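PDB 3Q2I: dehydrogenase from Chromobacterium violaceum, which binds NADH and UDP-N-acetylglucosaminuronic acid and probably oxidises this nucleotide sugar on the pathway to 2,3-diacetamido-2,3-dideoxy-D-mannuronic acid. Local coordinates for residues H128-R137 and H304-M315; N138-R146 and V264-I274. All blocks are in the same frame, centred on the assembly; numbering follows the deposited sequence.

How the contacts relate
Residues 128-137 carry the chain out of the Rossmann domain: strand 129-131 is the last of the six parallel strands in chain order, and the turn after it leads straight into helix 139-149. Contact 2 is the inner closure. Segment 138-146 meets the hairpin 264-274 after 117 intervening residues, which ties the helix to the border of the mixed eight-stranded sheet. Contact 1 closes later and encloses the whole of that loop, because helix 304-315 returns to pack on 128-137. The centres lie about 20 Å apart, yet the two adjoin where Gln-142 NE2 probably hydrogen-bonds to Arg-136 O.

Contact 1. Residues H128-R137 and H304-M315. With NAI (1,4-dihydronicotinamide adenine dinucleotide), chain B.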
loop_
_atom_site.group_PDB
_atom_site.type_symbol
_atom_site.label_atom_id
_atom_site.label_comp_id
_atom_site.label_asym_id
_atom_site.label_seq_id
_atom_site.Cartn_x
_atom_site.Cartn_y
_atom_site.Cartn_z
ATOM N N HIS A 128 -8.312 -12.518 -40.364
ATOM C CA HIS A 128 -8.806 -13.222 -39.175
ATOM C C HIS A 128 -7.673 -13.734 -38.307
ATOM O O HIS A 128 -6.619 -14.114 -38.801
ATOM C CB HIS A 128 -9.688 -14.411 -39.561
ATOM C CG HIS A 128 -10.971 -14.024 -40.219
ATOM N ND1 HIS A 128 -12.057 -13.542 -39.520
ATOM C CD2 HIS A 128 -11.373 -14.152 -41.507
ATOM C CE1 HIS A 128 -13.060 -13.346 -40.358
ATOM N NE2 HIS A 128 -12.676 -13.720 -41.564
ATOM N N LEU A 129 -7.943 -13.764 -37.009
ATOM C CA LEU A 129 -7.119 -14.511 -36.054
ATOM C C LEU A 129 -8.116 -15.423 -35.332
ATOM O O LEU A 129 -8.997 -14.976 -34.584
ATOM C CB LEU A 129 -6.424 -13.508 -35.109
ATOM C CG LEU A 129 -5.712 -14.169 -33.918
ATOM C CD1 LEU A 129 -4.620 -15.120 -34.356
ATOM C CD2 LEU A 129 -5.118 -13.046 -33.063
ATOM N N PHE A 130 -8.024 -16.732 -35.574
ATOM C CA PHE A 130 -8.822 -17.744 -34.872
ATOM C C PHE A 130 -7.974 -18.300 -33.741
ATOM O O PHE A 130 -6.776 -18.442 -33.927
ATOM C CB PHE A 130 -9.059 -18.935 -35.831
ATOM C CG PHE A 130 -9.806 -18.576 -37.105
ATOM C CD1 PHE A 130 -11.212 -18.669 -37.096
ATOM C CD2 PHE A 130 -9.116 -18.228 -38.266
ATOM C CE1 PHE A 130 -11.961 -18.402 -38.292
ATOM C CE2 PHE A 130 -9.873 -17.970 -39.475
ATOM C CZ PHE A 130 -11.261 -18.030 -39.429
ATOM N N VAL A 131 -8.599 -18.568 -32.593
ATOM C CA VAL A 131 -7.889 -19.186 -31.458
ATOM C C VAL A 131 -8.627 -20.469 -31.210
ATOM O O VAL A 131 -9.859 -20.498 -31.093
ATOM C CB VAL A 131 -7.945 -18.270 -30.207
ATOM C CG1 VAL A 131 -7.213 -18.981 -29.035
ATOM C CG2 VAL A 131 -7.344 -16.899 -30.515
ATOM N N VAL A 132 -7.879 -21.559 -31.072
ATOM C CA VAL A 132 -8.471 -22.876 -30.898
ATOM C C VAL A 132 -8.972 -23.102 -29.499
ATOM O O VAL A 132 -8.159 -23.290 -28.591
ATOM C CB VAL A 132 -7.468 -23.978 -31.287
ATOM C CG1 VAL A 132 -8.115 -25.318 -31.048
ATOM C CG2 VAL A 132 -6.937 -23.790 -32.693
ATOM N N LYS A 133 -10.277 -23.077 -29.320
ATOM C CA LYS A 133 -10.953 -23.473 -28.074
ATOM C C LYS A 133 -11.956 -24.590 -28.417
ATOM O O LYS A 133 -13.187 -24.409 -28.435
ATOM C CB LYS A 133 -11.660 -22.261 -27.449
ATOM C CG LYS A 133 -10.716 -21.228 -26.842
ATOM C CD LYS A 133 -11.442 -19.978 -26.343
ATOM C CE LYS A 133 -10.431 -18.945 -25.813
ATOM N NZ LYS A 133 -10.090 -19.398 -24.410
ATOM N N GLN A 134 -11.403 -25.778 -28.608
ATOM C CA GLN A 134 -12.200 -26.862 -29.195
ATOM C C GLN A 134 -13.138 -27.518 -28.189
ATOM O O GLN A 134 -14.076 -28.227 -28.573
ATOM C CB GLN A 134 -11.269 -27.822 -29.942
ATOM C CG GLN A 134 -10.619 -28.916 -29.109
ATOM C CD GLN A 134 -9.487 -28.417 -28.264
ATOM O OE1 GLN A 134 -9.130 -27.242 -28.320
ATOM N NE2 GLN A 134 -8.873 -29.323 -27.515
ATOM N N ASN A 135 -12.933 -27.291 -26.897
ATOM C CA ASN A 135 -13.791 -27.910 -25.869
ATOM C C ASN A 135 -15.189 -27.321 -25.707
ATOM O O ASN A 135 -16.079 -27.936 -25.124
ATOM C CB ASN A 135 -13.071 -27.845 -24.501
ATOM C CG ASN A 135 -12.763 -29.201 -23.894
ATOM O OD1 ASN A 135 -12.529 -30.190 -24.601
ATOM N ND2 ASN A 135 -12.659 -29.235 -22.547
ATOM N N ARG A 136 -15.367 -26.071 -26.147
ATOM C CA ARG A 136 -16.610 -25.337 -25.972
ATOM C C ARG A 136 -17.771 -26.094 -26.628
ATOM O O ARG A 136 -18.884 -26.021 -26.151
ATOM C CB ARG A 136 -16.515 -23.959 -26.633
ATOM C CG ARG A 136 -15.654 -22.962 -25.853
ATOM C CD ARG A 136 -15.983 -21.578 -26.359
ATOM N NE ARG A 136 -15.163 -20.643 -25.571
ATOM C CZ ARG A 136 -15.178 -19.334 -25.794
ATOM N NH1 ARG A 136 -15.948 -18.829 -26.758
ATOM N NH2 ARG A 136 -14.407 -18.512 -25.081
ATOM N N ARG A 137 -17.470 -26.818 -27.702
ATOM C CA ARG A 137 -18.570 -27.538 -28.372
ATOM C C ARG A 137 -18.821 -28.926 -27.810
ATOM O O ARG A 137 -19.699 -29.640 -28.298
ATOM C CB ARG A 137 -18.380 -27.556 -29.889
ATOM C CG ARG A 137 -18.715 -26.224 -30.554
ATOM C CD ARG A 137 -20.209 -26.110 -30.843
ATOM N NE ARG A 137 -20.606 -24.727 -31.112
ATOM C CZ ARG A 137 -21.837 -24.331 -31.425
ATOM N NH1 ARG A 137 -22.829 -25.205 -31.510
ATOM N NH2 ARG A 137 -22.074 -23.046 -31.660
ATOM N N HIS A 304 -11.182 -31.081 -32.345
ATOM C CA HIS A 304 -10.580 -30.352 -33.456
ATOM C C HIS A 304 -11.381 -30.427 -34.758
ATOM O O HIS A 304 -11.500 -29.438 -35.473
ATOM C CB HIS A 304 -9.129 -30.715 -33.674
ATOM C CG HIS A 304 -8.208 -30.099 -32.658
ATOM N ND1 HIS A 304 -8.128 -30.556 -31.358
ATOM C CD2 HIS A 304 -7.302 -29.100 -32.772
ATOM C CE1 HIS A 304 -7.225 -29.836 -30.704
ATOM N NE2 HIS A 304 -6.730 -28.932 -31.530
ATOM N N PRO A 305 -11.942 -31.600 -35.070
ATOM C CA PRO A 305 -12.687 -31.652 -36.340
ATOM C C PRO A 305 -13.843 -30.664 -36.451
ATOM O O PRO A 305 -13.985 -30.004 -37.492
ATOM C CB PRO A 305 -13.130 -33.136 -36.411
ATOM C CG PRO A 305 -12.009 -33.850 -35.718
ATOM C CD PRO A 305 -11.691 -32.945 -34.515
ATOM N N LEU A 306 -14.639 -30.536 -35.395
ATOM C CA LEU A 306 -15.730 -29.580 -35.330
ATOM C C LEU A 306 -15.193 -28.158 -35.390
ATOM O O LEU A 306 -15.761 -27.309 -36.065
ATOM C CB LEU A 306 -16.479 -29.765 -34.022
ATOM C CG LEU A 306 -17.959 -30.099 -33.987
ATOM C CD1 LEU A 306 -18.439 -30.148 -32.530
ATOM C CD2 LEU A 306 -18.718 -29.104 -34.882
ATOM N N TYR A 307 -14.096 -27.885 -34.678
ATOM C CA TYR A 307 -13.503 -26.565 -34.720
ATOM C C TYR A 307 -13.202 -26.194 -36.155
ATOM O O TYR A 307 -13.448 -25.071 -36.623
ATOM C CB TYR A 307 -12.182 -26.524 -33.904
ATOM C CG TYR A 307 -11.660 -25.119 -33.797
ATOM C CD1 TYR A 307 -10.646 -24.647 -34.635
ATOM C CD2 TYR A 307 -12.258 -24.249 -32.901
ATOM C CE1 TYR A 307 -10.223 -23.330 -34.561
ATOM C CE2 TYR A 307 -11.834 -22.928 -32.831
ATOM C CZ TYR A 307 -10.827 -22.486 -33.653
ATOM O OH TYR A 307 -10.481 -21.147 -33.567
ATOM N N TYR A 308 -12.633 -27.143 -36.889
ATOM C CA TYR A 308 -12.310 -26.857 -38.265
ATOM C C TYR A 308 -13.554 -26.568 -39.141
ATOM O O TYR A 308 -13.469 -25.738 -40.034
ATOM C CB TYR A 308 -11.499 -28.024 -38.828
ATOM C CG TYR A 308 -10.028 -27.770 -38.749
ATOM C CD1 TYR A 308 -9.348 -27.139 -39.770
ATOM C CD2 TYR A 308 -9.328 -28.061 -37.576
ATOM C CE1 TYR A 308 -8.000 -26.874 -39.695
ATOM C CE2 TYR A 308 -7.986 -27.840 -37.515
ATOM C CZ TYR A 308 -7.318 -27.198 -38.523
ATOM O OH TYR A 308 -5.965 -27.009 -38.404
ATOM N N ASP A 309 -14.708 -27.150 -38.839
ATOM C CA ASP A 309 -15.921 -26.872 -39.630
ATOM C C ASP A 309 -16.254 -25.369 -39.497
ATOM O O ASP A 309 -16.545 -24.710 -40.492
ATOM C CB ASP A 309 -17.080 -27.714 -39.097
ATOM C CG ASP A 309 -18.405 -27.445 -39.815
ATOM O OD1 ASP A 309 -18.397 -27.484 -41.057
ATOM O OD2 ASP A 309 -19.436 -27.171 -39.163
ATOM N N ASN A 310 -16.198 -24.790 -38.288
ATOM C CA ASN A 310 -16.434 -23.347 -38.191
ATOM C C ASN A 310 -15.421 -22.477 -38.943
ATOM O O ASN A 310 -15.794 -21.431 -39.504
ATOM C CB ASN A 310 -16.593 -22.906 -36.718
ATOM C CG ASN A 310 -16.536 -21.389 -36.551
ATOM O OD1 ASN A 310 -15.562 -20.869 -36.021
ATOM N ND2 ASN A 310 -17.582 -20.677 -36.985
ATOM N N VAL A 311 -14.146 -22.865 -38.942
ATOM C CA VAL A 311 -13.111 -22.091 -39.594
ATOM C C VAL A 311 -13.348 -22.142 -41.111
ATOM O O VAL A 311 -13.262 -21.118 -41.785
ATOM C CB VAL A 311 -11.726 -22.628 -39.262
ATOM C CG1 VAL A 311 -10.626 -21.976 -40.076
ATOM C CG2 VAL A 311 -11.438 -22.472 -37.731
ATOM N N ILE A 312 -13.657 -23.344 -41.595
ATOM C CA ILE A 312 -14.012 -23.517 -43.017
ATOM C C ILE A 312 -15.237 -22.720 -43.398
ATOM O O ILE A 312 -15.157 -21.946 -44.344
ATOM C CB ILE A 312 -14.152 -25.020 -43.361
ATOM C CG1 ILE A 312 -12.750 -25.644 -43.368
ATOM C CG2 ILE A 312 -14.776 -25.226 -44.791
ATOM C CD1 ILE A 312 -12.802 -27.149 -43.136
ATOM N N LYS A 313 -16.327 -22.859 -42.661
ATOM C CA LYS A 313 -17.516 -22.043 -42.908
ATOM C C LYS A 313 -17.225 -20.548 -42.891
ATOM O O LYS A 313 -17.690 -19.788 -43.754
ATOM C CB LYS A 313 -18.663 -22.395 -41.969
ATOM C CG LYS A 313 -19.225 -23.794 -42.146
ATOM C CD LYS A 313 -20.282 -24.055 -41.102
ATOM C CE LYS A 313 -21.250 -25.082 -41.657
ATOM N NZ LYS A 313 -21.338 -26.258 -40.769
ATOM N N THR A 314 -16.370 -20.097 -41.966
ATOM C CA THR A 314 -16.078 -18.669 -41.956
ATOM C C THR A 314 -15.440 -18.272 -43.274
ATOM O O THR A 314 -15.763 -17.212 -43.834
ATOM C CB THR A 314 -15.103 -18.333 -40.758
ATOM O OG1 THR A 314 -15.803 -18.634 -39.553
ATOM C CG2 THR A 314 -14.665 -16.866 -40.762
ATOM N N MET A 315 -14.494 -19.061 -43.754
ATOM C CA MET A 315 -13.750 -18.723 -44.965
ATOM C C MET A 315 -14.673 -18.745 -46.203
ATOM O O MET A 315 -14.439 -18.009 -47.172
ATOM C CB MET A 315 -12.585 -19.679 -45.166
ATOM C CG MET A 315 -11.480 -19.574 -44.107
ATOM S SD MET A 315 -11.047 -17.867 -43.696
ATOM C CE MET A 315 -9.942 -17.666 -45.050
HETATM P PA NAI B . 5.366 -30.118 -29.149
HETATM O O1A NAI B . 6.600 -29.830 -28.397
HETATM O O2A NAI B . 4.890 -31.628 -29.322
HETATM O O5B NAI B . 5.369 -29.511 -30.608
HETATM C C5B NAI B . 6.505 -28.717 -30.803
HETATM C C4B NAI B . 6.669 -28.487 -32.299
HETATM O O4B NAI B . 7.010 -27.138 -32.663
HETATM C C3B NAI B . 7.945 -29.325 -32.402
HETATM O O3B NAI B . 7.835 -30.288 -33.460
HETATM C C2B NAI B . 9.086 -28.297 -32.494
HETATM O O2B NAI B . 10.235 -28.752 -33.198
HETATM C C1B NAI B . 8.323 -27.204 -33.279
HETATM N N9A NAI B . 8.975 -25.915 -33.263
HETATM C C8A NAI B . 9.528 -25.286 -32.174
HETATM N N7A NAI B . 9.952 -24.111 -32.545
HETATM C C5A NAI B . 9.613 -23.867 -33.856
HETATM C C6A NAI B . 9.816 -22.816 -34.774
HETATM N N6A NAI B . 10.444 -21.641 -34.419
HETATM N N1A NAI B . 9.372 -22.969 -36.033
HETATM C C2A NAI B . 8.781 -24.092 -36.389
HETATM N N3A NAI B . 8.558 -25.129 -35.584
HETATM C C4A NAI B . 8.997 -25.041 -34.311
HETATM O O3 NAI B . 4.174 -29.338 -28.436
HETATM P PN NAI B . 2.650 -29.575 -28.550
HETATM O O1N NAI B . 2.136 -30.375 -27.386
HETATM O O2N NAI B . 2.161 -30.036 -29.945
HETATM O O5D NAI B . 1.948 -28.169 -28.123
HETATM C C5D NAI B . 1.927 -27.314 -29.242
HETATM C C4D NAI B . 1.004 -26.121 -29.008
HETATM O O4D NAI B . -0.317 -26.684 -28.954
HETATM C C3D NAI B . 1.162 -25.439 -27.620
HETATM O O3D NAI B . 0.819 -24.065 -27.811
HETATM C C2D NAI B . 0.070 -26.094 -26.766
HETATM O O2D NAI B . -0.439 -25.213 -25.768
HETATM C C1D NAI B . -1.067 -26.384 -27.790
HETATM N N1N NAI B . -1.920 -27.482 -27.397
HETATM C C2N NAI B . -3.226 -27.321 -27.413
HETATM C C3N NAI B . -4.108 -28.317 -26.973
HETATM C C7N NAI B . -5.575 -28.133 -27.028
HETATM O O7N NAI B . -6.385 -28.702 -26.319
HETATM N N7N NAI B . -6.116 -27.260 -27.929
HETATM C C4N NAI B . -3.534 -29.476 -26.413
HETATM C C5N NAI B . -2.164 -29.639 -26.518
HETATM C C6N NAI B . -1.365 -28.633 -27.000
#
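Gln-134 reaches past the ring of His-304 to grip the nicotinamide of the bound NADH. Its CB lies over a face of the imidazole. CG comes 3.7 Å from His-304 ND1, and CD sits 3.6 Å from His-304 CE1, the amide plane tilted 38° to the ring. Chi1 of 86° sets CG between the backbone N and carbonyl carbon, and a bend at chi2 swings the amide round to the cofactor. There OE1 accepts from NAI N7N at 3.0 Å while NE2 donates to NAI O7N at 2.8 Å. Both bonds are nearly straight, and together they pair amide with carboxamide and fix the rotation of each. His-304 NE2 hydrogen-bonds to Glu-105, which also binds the cofactor.

Further along the helix, the Tyr-307 ring covers Val-132, whose CA stands over one face. The Tyr-307 OH is 2.6 Å from Val-131 O, a weak hydrogen bond. Phe-130 carries the apolar end: Val-311 CG1 lies 4.1 Å from its ring centroid, 12° off the normal, in a CH-pi contact. Met-315 SD meets the edge of the same ring as a Met-aromatic contact. Thr-314 CG2 also touches that edge, 3.8 Å from Phe-130 CZ, and reaches over a face of the His-128 ring.

Helix 304-315 runs antiparallel to strand 129-131 at an axis distance of 10.7 Å. A helix from late in the chain thus covers the border strand of the Rossmann sheet, and its first turn helps frame the nicotinamide pocket of this Gfo/Idh/MocA-type oxidoreductase.

Contact 2. Residues N138-R146 and V264-I274; sequences NATLQLLKR and VRVGGVAVNEI
The carbonyl oxygen Val-271 O is gripped twice: Thr-140 OG1 donates to it at 2.6 Å, and water 1 donates at 2.8 Å. It belongs to the turn of a beta hairpin that ends in a classic beta bulge, with Asn-272 and Glu-273 both facing Gly-267. Gly-267 O accepts from both of their backbone amides. The threonine meets Val-271 nearly head-on, with a C=O...OG1 angle of 163°. With chi1 at 52°, OG1 is tucked over the helix backbone of Thr-140 and faces the turn, which leaves CG2 facing Ile-274 and the carbonyl of Asn-272.

Water 1 in turn accepts from Asn-138 ND2 at 3.1 Å, so the residue just before the helix is tied to the same carbonyl. Within the turn, Ala-270 N donates to Asn-272 OD1 at 2.9 Å, bracing the loop that presents Val-271 O. Outside the two segments, Val-269 O accepts from Trp-165 NE1, and Trp-165 lines the UDP-sugar pocket.

Beyond this polar corner, helix 139-146 runs nearly antiparallel to strand 264-267 along the outer strands of the mixed sheet. Leu-144 splits its branches: CD2 touches Val-264 CG1 at 3.6 Å while CD1 rests against Val-266 CG2, the leucine and the two valines lying alongside with their tips pointing opposite ways. Leu-141 CD1 packs more loosely on Val-271 CG2. Ile-274 completes the join, its CG1 against Thr-140 CG2 at 3.9 Å and its CD1 against Leu-143 CD1, the leucine and isoleucine side chains lying roughly perpendicular.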
loop_
_atom_site.group_PDB
_atom_site.type_symbol
_atom_site.label_atom_id
_atom_site.label_comp_id
_atom_site.label_asym_id
_atom_site.label_seq_id
_atom_site.Cartn_x
_atom_site.Cartn_y
_atom_site.Cartn_z
ATOM N N ASN A 138 -18.140 -29.293 -26.727
ATOM C CA ASN A 138 -18.496 -30.529 -26.047
ATOM C C ASN A 138 -19.969 -30.510 -25.646
ATOM O O ASN A 138 -20.511 -29.476 -25.279
ATOM C CB ASN A 138 -17.603 -30.730 -24.819
ATOM C CG ASN A 138 -16.178 -31.069 -25.198
ATOM O OD1 ASN A 138 -15.795 -31.009 -26.359
ATOM N ND2 ASN A 138 -15.359 -31.446 -24.200
ATOM N N ALA A 139 -20.634 -31.659 -25.723
ATOM C CA ALA A 139 -22.051 -31.705 -25.427
ATOM C C ALA A 139 -22.476 -31.219 -24.045
ATOM O O ALA A 139 -23.464 -30.498 -23.920
ATOM C CB ALA A 139 -22.608 -33.094 -25.731
ATOM N N THR A 140 -21.741 -31.623 -23.009
ATOM C CA THR A 140 -22.033 -31.138 -21.673
ATOM C C THR A 140 -21.935 -29.612 -21.546
ATOM O O THR A 140 -22.826 -28.967 -21.002
ATOM C CB THR A 140 -21.152 -31.793 -20.617
ATOM O OG1 THR A 140 -19.784 -31.663 -20.999
ATOM C CG2 THR A 140 -21.444 -33.292 -20.499
ATOM N N LEU A 141 -20.877 -29.067 -22.138
ATOM C CA LEU A 141 -20.556 -27.630 -22.054
ATOM C C LEU A 141 -21.526 -26.822 -22.893
ATOM O O LEU A 141 -21.968 -25.771 -22.463
ATOM C CB LEU A 141 -19.112 -27.367 -22.485
ATOM C CG LEU A 141 -18.106 -27.940 -21.479
ATOM C CD1 LEU A 141 -16.687 -27.620 -21.884
ATOM C CD2 LEU A 141 -18.389 -27.459 -20.042
ATOM N N GLN A 142 -21.971 -27.380 -24.027
ATOM C CA GLN A 142 -23.092 -26.790 -24.758
ATOM C C GLN A 142 -24.415 -26.728 -24.023
ATOM O O GLN A 142 -25.080 -25.691 -24.041
ATOM C CB GLN A 142 -23.231 -27.480 -26.120
ATOM C CG GLN A 142 -22.185 -26.989 -27.114
ATOM C CD GLN A 142 -22.278 -25.500 -27.440
ATOM O OE1 GLN A 142 -23.340 -25.026 -27.811
ATOM N NE2 GLN A 142 -21.171 -24.754 -27.297
ATOM N N LEU A 143 -24.804 -27.790 -23.328
ATOM C CA LEU A 143 -26.013 -27.691 -22.528
ATOM C C LEU A 143 -25.927 -26.632 -21.432
ATOM O O LEU A 143 -26.887 -25.915 -21.188
ATOM C CB LEU A 143 -26.356 -29.032 -21.855
ATOM C CG LEU A 143 -27.142 -30.012 -22.734
ATOM C CD1 LEU A 143 -27.146 -31.430 -22.104
ATOM C CD2 LEU A 143 -28.540 -29.464 -22.810
ATOM N N LEU A 144 -24.811 -26.630 -20.697
ATOM C CA LEU A 144 -24.538 -25.584 -19.721
ATOM C C LEU A 144 -24.666 -24.221 -20.386
ATOM O O LEU A 144 -25.334 -23.333 -19.853
ATOM C CB LEU A 144 -23.098 -25.714 -19.185
ATOM C CG LEU A 144 -22.884 -26.607 -17.968
ATOM C CD1 LEU A 144 -21.403 -26.724 -17.644
ATOM C CD2 LEU A 144 -23.706 -26.133 -16.776
ATOM N N LYS A 145 -23.998 -24.030 -21.518
ATOM C CA LYS A 145 -24.089 -22.725 -22.164
ATOM C C LYS A 145 -25.540 -22.348 -22.507
ATOM O O LYS A 145 -25.992 -21.210 -22.307
ATOM C CB LYS A 145 -23.192 -22.657 -23.398
ATOM C CG LYS A 145 -23.239 -21.299 -24.108
ATOM C CD LYS A 145 -22.587 -20.145 -23.312
ATOM C CE LYS A 145 -22.482 -18.857 -24.153
ATOM N NZ LYS A 145 -21.921 -17.676 -23.420
ATOM N N ARG A 146 -26.267 -23.321 -23.048
ATOM C CA ARG A 146 -27.676 -23.101 -23.338
ATOM C C ARG A 146 -28.486 -22.738 -22.096
ATOM O O ARG A 146 -29.309 -21.807 -22.111
ATOM C CB ARG A 146 -28.231 -24.308 -24.104
ATOM C CG ARG A 146 -27.801 -24.299 -25.554
ATOM C CD ARG A 146 -28.081 -25.624 -26.283
ATOM N NE ARG A 146 -29.490 -26.022 -26.216
ATOM C CZ ARG A 146 -29.917 -27.281 -26.273
ATOM N NH1 ARG A 146 -29.060 -28.283 -26.405
ATOM N NH2 ARG A 146 -31.215 -27.549 -26.189
ATOM N N VAL A 264 -26.325 -27.005 -10.715
ATOM C CA VAL A 264 -25.782 -27.981 -11.641
ATOM C C VAL A 264 -24.375 -28.398 -11.250
ATOM O O VAL A 264 -23.616 -27.589 -10.687
ATOM C CB VAL A 264 -25.772 -27.401 -13.061
ATOM C CG1 VAL A 264 -24.834 -28.145 -13.976
ATOM C CG2 VAL A 264 -27.179 -27.393 -13.610
ATOM N N ARG A 265 -24.037 -29.664 -11.458
ATOM C CA ARG A 265 -22.669 -30.093 -11.427
ATOM C C ARG A 265 -22.401 -31.001 -12.603
ATOM O O ARG A 265 -23.127 -31.982 -12.840
ATOM C CB ARG A 265 -22.349 -30.815 -10.104
ATOM C CG ARG A 265 -20.869 -31.272 -10.029
ATOM C CD ARG A 265 -20.645 -32.190 -8.825
ATOM N NE ARG A 265 -19.351 -31.988 -8.170
ATOM C CZ ARG A 265 -18.210 -32.592 -8.529
ATOM N NH1 ARG A 265 -18.172 -33.384 -9.596
ATOM N NH2 ARG A 265 -17.081 -32.396 -7.841
ATOM N N VAL A 266 -21.363 -30.662 -13.349
ATOM C CA VAL A 266 -20.835 -31.506 -14.421
ATOM C C VAL A 266 -19.447 -31.927 -14.011
ATOM O O VAL A 266 -18.610 -31.069 -13.759
ATOM C CB VAL A 266 -20.727 -30.732 -15.740
ATOM C CG1 VAL A 266 -20.247 -31.668 -16.847
ATOM C CG2 VAL A 266 -22.079 -30.095 -16.064
ATOM N N GLY A 267 -19.221 -33.227 -13.867
ATOM C CA GLY A 267 -17.942 -33.727 -13.407
ATOM C C GLY A 267 -17.389 -34.860 -14.273
ATOM O O GLY A 267 -17.490 -34.812 -15.511
ATOM N N GLY A 268 -16.787 -35.845 -13.611
ATOM C CA GLY A 268 -15.967 -36.812 -14.329
ATOM C C GLY A 268 -14.526 -36.358 -14.376
ATOM O O GLY A 268 -14.170 -35.420 -13.635
ATOM N N VAL A 269 -13.704 -37.020 -15.177
ATOM C CA VAL A 269 -12.298 -36.641 -15.302
ATOM C C VAL A 269 -12.136 -35.413 -16.197
ATOM O O VAL A 269 -11.060 -34.824 -16.205
ATOM C CB VAL A 269 -11.380 -37.784 -15.816
ATOM C CG1 VAL A 269 -11.463 -38.956 -14.882
ATOM C CG2 VAL A 269 -11.853 -38.223 -17.202
ATOM N N ALA A 270 -13.173 -35.078 -16.961
ATOM C CA ALA A 270 -13.098 -34.041 -17.993
ATOM C C ALA A 270 -14.433 -33.363 -18.339
ATOM O O ALA A 270 -14.868 -33.328 -19.499
ATOM C CB ALA A 270 -12.399 -34.597 -19.234
ATOM N N VAL A 271 -15.133 -32.847 -17.337
ATOM C CA VAL A 271 -16.455 -32.246 -17.512
ATOM C C VAL A 271 -17.316 -33.003 -18.512
ATOM O O VAL A 271 -17.936 -32.414 -19.391
ATOM C CB VAL A 271 -16.443 -30.741 -17.883
ATOM C CG1 VAL A 271 -16.479 -29.915 -16.657
ATOM C CG2 VAL A 271 -15.332 -30.360 -18.899
ATOM N N ASN A 272 -17.330 -34.307 -18.307
ATOM C CA ASN A 272 -17.953 -35.212 -19.295
ATOM C C ASN A 272 -19.178 -35.946 -18.737
ATOM O O ASN A 272 -19.891 -36.647 -19.489
ATOM C CB ASN A 272 -16.885 -36.204 -19.758
ATOM C CG ASN A 272 -16.300 -37.018 -18.616
ATOM O OD1 ASN A 272 -15.509 -36.520 -17.803
ATOM N ND2 ASN A 272 -16.677 -38.296 -18.541
ATOM N N GLU A 273 -19.490 -35.746 -17.460
ATOM C CA GLU A 273 -20.628 -36.429 -16.839
ATOM C C GLU A 273 -21.536 -35.459 -16.113
ATOM O O GLU A 273 -21.149 -34.869 -15.096
ATOM C CB GLU A 273 -20.103 -37.480 -15.853
ATOM C CG GLU A 273 -21.144 -38.412 -15.240
ATOM C CD GLU A 273 -20.606 -39.125 -13.994
ATOM O OE1 GLU A 273 -21.372 -39.857 -13.330
ATOM O OE2 GLU A 273 -19.416 -38.947 -13.655
ATOM N N ILE A 274 -22.761 -35.305 -16.605
ATOM C CA ILE A 274 -23.725 -34.503 -15.876
ATOM C C ILE A 274 -24.172 -35.227 -14.631
ATOM O O ILE A 274 -24.873 -36.234 -14.701
ATOM C CB ILE A 274 -24.902 -34.022 -16.731
ATOM C CG1 ILE A 274 -24.372 -33.142 -17.873
ATOM C CG2 ILE A 274 -25.895 -33.214 -15.874
ATOM C CD1 ILE A 274 -25.417 -32.769 -18.885
HETATM O O HOH W 1 -17.049 -32.790 -22.020
#